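Cytochrome P450 CYP260B1 (Sorangium cellulosum, PDB 5HIW) is a bacterial haem protein of the cytochrome P450 superfamily, a mostly helical fold that holds protoporphyrin IX with its iron in the interior. Local coordinates at residues 20-32 against 39-51. Residues are numbered along the deposited sequence; the frame is centred on the assembly and turned at random.
Sequences IHLAAAAREHSVY and VPVVLRGADVVAV
Arg44 reaches back to the C-terminal end of helix 17-28 and takes one carbonyl side-on: NE and NH2 both donate to Ala26 O, at 2.9 Å and 3.0 Å, with the oxygen in the guanidinium plane. The arginine side chain runs extended from CG to NE, its CD passing 3.5 Å from Ser30 CB. Ser30 turns OG away from its own backbone N (chi1 -176°), which carries the hydroxyl to the start of helix 45-53. There OG gives its hydrogen to Asp47 OD2 at 2.6 Å, on the anti lone pair, and accepts from Arg44 N, the N-cap residue. One hydroxyl thus ties the first turn of that helix to the loop after the other. In sequence between the two helices, strands 31-34 and 39-42 form a beta hairpin in the mixed sheet of the P450 fold; Tyr32 and Val41 form an antiparallel hydrogen-bonded pair in it, and strand 298-302 continues the sheet beyond 39-42. Val31 and Val42 meet on one face through their CG2 methyls. On the other, Tyr32 and Val41 run alongside each other, CE1 3.6 Å from Val41 CB, while the phenol OH is hydrogen-bonded to Asp34 OD2. The side chain of Leu43 runs at a slant to that of Tyr32: its CD1 sits 3.7 Å from Tyr32 CE1 and also touches Ala25 CB, while its CB packs 3.8 Å from Ala26 CB, wedging the leucine between helix 17-28 and the tyrosine.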
loop_
_atom_site.group_PDB
_atom_site.type_symbol
_atom_site.label_atom_id
_atom_site.label_comp_id
_atom_site.label_asym_id
_atom_site.label_seq_id
_atom_site.Cartn_x
_atom_site.Cartn_y
_atom_site.Cartn_z
ATOM N N ILE A 20 4.527 3.772 -18.869
ATOM C CA ILE A 20 4.562 3.869 -20.363
ATOM C C ILE A 20 5.081 2.554 -20.988
ATOM O O ILE A 20 4.487 2.008 -21.959
ATOM C CB ILE A 20 5.421 5.045 -20.804
ATOM C CG1 ILE A 20 4.697 6.376 -20.486
ATOM C CG2 ILE A 20 5.689 4.939 -22.351
ATOM C CD1 ILE A 20 5.478 7.675 -20.694
ATOM N N HIS A 21 6.177 2.092 -20.432
ATOM C CA HIS A 21 6.864 0.833 -20.816
ATOM C C HIS A 21 5.959 -0.368 -20.695
ATOM O O HIS A 21 5.846 -1.162 -21.640
ATOM C CB HIS A 21 8.090 0.714 -19.906
ATOM C CG HIS A 21 8.958 -0.474 -20.119
ATOM N ND1 HIS A 21 9.207 -1.400 -19.109
ATOM C CD2 HIS A 21 9.750 -0.821 -21.160
ATOM C CE1 HIS A 21 10.062 -2.295 -19.562
ATOM N NE2 HIS A 21 10.392 -1.976 -20.802
ATOM N N LEU A 22 5.257 -0.496 -19.572
ATOM C CA LEU A 22 4.303 -1.566 -19.451
ATOM C C LEU A 22 3.133 -1.494 -20.387
ATOM O O LEU A 22 2.690 -2.533 -20.901
ATOM C CB LEU A 22 3.747 -1.690 -18.020
ATOM C CG LEU A 22 4.802 -2.060 -16.977
ATOM C CD1 LEU A 22 4.086 -2.167 -15.646
ATOM C CD2 LEU A 22 5.542 -3.368 -17.262
ATOM N N ALA A 23 2.559 -0.311 -20.567
ATOM C CA ALA A 23 1.419 -0.227 -21.462
ATOM C C ALA A 23 1.860 -0.544 -22.941
ATOM O O ALA A 23 1.098 -1.200 -23.650
ATOM C CB ALA A 23 0.798 1.149 -21.392
ATOM N N ALA A 24 3.056 -0.080 -23.340
ATOM C CA ALA A 24 3.645 -0.459 -24.670
ATOM C C ALA A 24 3.820 -1.987 -24.815
ATOM O O ALA A 24 3.389 -2.597 -25.801
ATOM C CB ALA A 24 4.952 0.267 -24.915
ATOM N N ALA A 25 4.318 -2.627 -23.785
ATOM C CA ALA A 25 4.507 -4.063 -23.797
ATOM C C ALA A 25 3.175 -4.770 -23.837
ATOM O O ALA A 25 3.045 -5.787 -24.485
ATOM C CB ALA A 25 5.330 -4.539 -22.588
ATOM N N ALA A 26 2.181 -4.247 -23.129
ATOM C CA ALA A 26 0.824 -4.851 -23.106
ATOM C C ALA A 26 0.142 -4.797 -24.494
ATOM O O ALA A 26 -0.661 -5.644 -24.812
ATOM C CB ALA A 26 -0.066 -4.064 -22.148
ATOM N N ARG A 27 0.338 -3.703 -25.212
ATOM C CA ARG A 27 -0.077 -3.659 -26.626
ATOM C C ARG A 27 0.519 -4.857 -27.387
ATOM O O ARG A 27 -0.194 -5.517 -28.121
ATOM C CB ARG A 27 0.267 -2.309 -27.271
ATOM C CG ARG A 27 -0.706 -1.212 -26.815
ATOM C CD ARG A 27 -0.679 0.115 -27.581
ATOM N NE ARG A 27 0.678 0.608 -27.733
ATOM C CZ ARG A 27 1.327 1.411 -26.893
ATOM N NH1 ARG A 27 0.745 1.852 -25.783
ATOM N NH2 ARG A 27 2.583 1.782 -27.188
ATOM N N GLU A 28 1.785 -5.189 -27.180
ATOM C CA GLU A 28 2.313 -6.393 -27.853
ATOM C C GLU A 28 1.766 -7.732 -27.352
ATOM O O GLU A 28 1.424 -8.556 -28.168
ATOM C CB GLU A 28 3.844 -6.431 -27.882
ATOM C CG GLU A 28 4.478 -5.136 -28.369
ATOM C CD GLU A 28 4.092 -4.906 -29.811
ATOM O OE1 GLU A 28 4.445 -5.799 -30.638
ATOM O OE2 GLU A 28 3.334 -3.929 -30.079
ATOM N N HIS A 29 1.822 -8.025 -26.044
ATOM C CA HIS A 29 1.217 -9.239 -25.459
ATOM C C HIS A 29 0.673 -8.870 -24.051
ATOM O O HIS A 29 1.410 -8.351 -23.251
ATOM C CB HIS A 29 2.238 -10.385 -25.224
ATOM C CG HIS A 29 3.059 -10.756 -26.429
ATOM N ND1 HIS A 29 4.175 -10.044 -26.801
ATOM C CD2 HIS A 29 2.910 -11.737 -27.352
ATOM C CE1 HIS A 29 4.661 -10.552 -27.930
ATOM N NE2 HIS A 29 3.918 -11.592 -28.272
ATOM N N SER A 30 -0.531 -9.306 -23.744
ATOM C CA SER A 30 -1.049 -9.178 -22.398
ATOM C C SER A 30 -0.363 -10.073 -21.371
ATOM O O SER A 30 -0.002 -9.599 -20.271
ATOM C CB SER A 30 -2.569 -9.422 -22.412
ATOM O OG SER A 30 -3.120 -9.208 -21.098
ATOM N N VAL A 31 -0.185 -11.347 -21.717
ATOM C CA VAL A 31 0.373 -12.384 -20.841
ATOM C C VAL A 31 1.743 -12.838 -21.376
ATOM O O VAL A 31 1.887 -13.145 -22.569
ATOM C CB VAL A 31 -0.621 -13.587 -20.720
ATOM C CG1 VAL A 31 -0.131 -14.605 -19.727
ATOM C CG2 VAL A 31 -1.998 -13.110 -20.320
ATOM N N TYR A 32 2.741 -12.839 -20.521
ATOM C CA TYR A 32 4.142 -13.059 -20.909
ATOM C C TYR A 32 4.836 -13.530 -19.689
ATOM O O TYR A 32 4.311 -13.357 -18.568
ATOM C CB TYR A 32 4.769 -11.803 -21.507
ATOM C CG TYR A 32 5.285 -10.874 -20.466
ATOM C CD1 TYR A 32 4.419 -9.979 -19.839
ATOM C CD2 TYR A 32 6.578 -10.910 -20.058
ATOM C CE1 TYR A 32 4.861 -9.135 -18.818
ATOM C CE2 TYR A 32 7.031 -10.086 -19.055
ATOM C CZ TYR A 32 6.137 -9.171 -18.442
ATOM O OH TYR A 32 6.524 -8.421 -17.366
ATOM N N VAL A 39 7.907 -15.446 -13.191
ATOM C CA VAL A 39 6.547 -15.889 -13.300
ATOM C C VAL A 39 5.844 -15.293 -14.473
ATOM O O VAL A 39 6.225 -14.197 -14.954
ATOM C CB VAL A 39 5.734 -15.532 -12.008
ATOM C CG1 VAL A 39 6.258 -16.293 -10.822
ATOM C CG2 VAL A 39 5.749 -14.038 -11.734
ATOM N N PRO A 40 4.729 -15.932 -14.916
ATOM C CA PRO A 40 3.870 -15.308 -15.894
ATOM C C PRO A 40 3.251 -14.007 -15.295
ATOM O O PRO A 40 3.054 -13.940 -14.089
ATOM C CB PRO A 40 2.752 -16.329 -16.118
ATOM C CG PRO A 40 3.252 -17.585 -15.558
ATOM C CD PRO A 40 4.226 -17.248 -14.498
ATOM N N VAL A 41 3.010 -13.035 -16.136
ATOM C CA VAL A 41 2.439 -11.730 -15.763
ATOM C C VAL A 41 1.278 -11.497 -16.683
ATOM O O VAL A 41 1.355 -11.782 -17.886
ATOM C CB VAL A 41 3.495 -10.633 -15.880
ATOM C CG1 VAL A 41 2.924 -9.285 -15.688
ATOM C CG2 VAL A 41 4.596 -10.833 -14.884
ATOM N N VAL A 42 0.195 -10.962 -16.139
ATOM C CA VAL A 42 -0.904 -10.380 -16.895
ATOM C C VAL A 42 -0.840 -8.892 -16.856
ATOM O O VAL A 42 -0.835 -8.234 -15.749
ATOM C CB VAL A 42 -2.249 -10.817 -16.322
ATOM C CG1 VAL A 42 -3.389 -10.407 -17.213
ATOM C CG2 VAL A 42 -2.234 -12.339 -16.159
ATOM N N LEU A 43 -0.786 -8.336 -18.027
ATOM C CA LEU A 43 -0.698 -6.887 -18.172
ATOM C C LEU A 43 -2.003 -6.140 -18.447
ATOM O O LEU A 43 -2.252 -5.144 -17.774
ATOM C CB LEU A 43 0.317 -6.478 -19.218
ATOM C CG LEU A 43 1.797 -6.806 -18.966
ATOM C CD1 LEU A 43 2.656 -6.442 -20.192
ATOM C CD2 LEU A 43 2.311 -6.054 -17.727
ATOM N N ARG A 44 -2.815 -6.561 -19.414
ATOM C CA ARG A 44 -3.952 -5.707 -19.841
ATOM C C ARG A 44 -4.979 -5.613 -18.722
ATOM O O ARG A 44 -5.323 -6.617 -18.058
ATOM C CB ARG A 44 -4.678 -6.195 -21.081
ATOM C CG ARG A 44 -3.760 -6.027 -22.302
ATOM C CD ARG A 44 -4.374 -6.626 -23.543
ATOM N NE ARG A 44 -3.352 -6.636 -24.587
ATOM C CZ ARG A 44 -3.522 -7.114 -25.823
ATOM N NH1 ARG A 44 -4.702 -7.609 -26.231
ATOM N NH2 ARG A 44 -2.476 -7.095 -26.637
ATOM N N GLY A 45 -5.440 -4.397 -18.553
ATOM C CA GLY A 45 -6.423 -4.077 -17.522
ATOM C C GLY A 45 -7.636 -4.980 -17.530
ATOM O O GLY A 45 -8.055 -5.435 -16.499
ATOM N N ALA A 46 -8.220 -5.244 -18.706
ATOM C CA ALA A 46 -9.383 -6.116 -18.798
ATOM C C ALA A 46 -9.103 -7.533 -18.401
ATOM O O ALA A 46 -9.960 -8.171 -17.813
ATOM C CB ALA A 46 -9.985 -6.073 -20.227
ATOM N N ASP A 47 -7.893 -8.041 -18.698
ATOM C CA ASP A 47 -7.514 -9.359 -18.263
ATOM C C ASP A 47 -7.236 -9.403 -16.764
ATOM O O ASP A 47 -7.624 -10.368 -16.087
ATOM C CB ASP A 47 -6.282 -9.825 -19.005
ATOM C CG ASP A 47 -6.527 -9.975 -20.541
ATOM O OD1 ASP A 47 -7.681 -10.249 -20.887
ATOM O OD2 ASP A 47 -5.574 -9.878 -21.347
ATOM N N VAL A 48 -6.646 -8.349 -16.247
ATOM C CA VAL A 48 -6.386 -8.313 -14.823
ATOM C C VAL A 48 -7.736 -8.289 -14.027
ATOM O O VAL A 48 -7.937 -9.062 -13.119
ATOM C CB VAL A 48 -5.504 -7.103 -14.414
ATOM C CG1 VAL A 48 -5.470 -6.986 -12.871
ATOM C CG2 VAL A 48 -4.086 -7.285 -14.945
ATOM N N VAL A 49 -8.658 -7.437 -14.432
ATOM C CA VAL A 49 -9.994 -7.360 -13.797
ATOM C C VAL A 49 -10.726 -8.675 -13.863
ATOM O O VAL A 49 -11.323 -9.134 -12.867
ATOM C CB VAL A 49 -10.765 -6.205 -14.405
ATOM C CG1 VAL A 49 -12.233 -6.213 -14.013
ATOM C CG2 VAL A 49 -10.078 -4.855 -14.020
ATOM N N ALA A 50 -10.660 -9.322 -15.033
ATOM C CA ALA A 50 -11.251 -10.680 -15.171
ATOM C C ALA A 50 -10.674 -11.705 -14.191
ATOM O O ALA A 50 -11.416 -12.508 -13.569
ATOM C CB ALA A 50 -11.088 -11.149 -16.638
ATOM N N VAL A 51 -9.334 -11.749 -14.053
ATOM C CA VAL A 51 -8.712 -12.647 -13.096
ATOM C C VAL A 51 -9.203 -12.315 -11.711
ATOM O O VAL A 51 -9.519 -13.237 -10.944
ATOM C CB VAL A 51 -7.168 -12.578 -13.080
ATOM C CG1 VAL A 51 -6.602 -13.371 -11.920
ATOM C CG2 VAL A 51 -6.628 -13.133 -14.406
#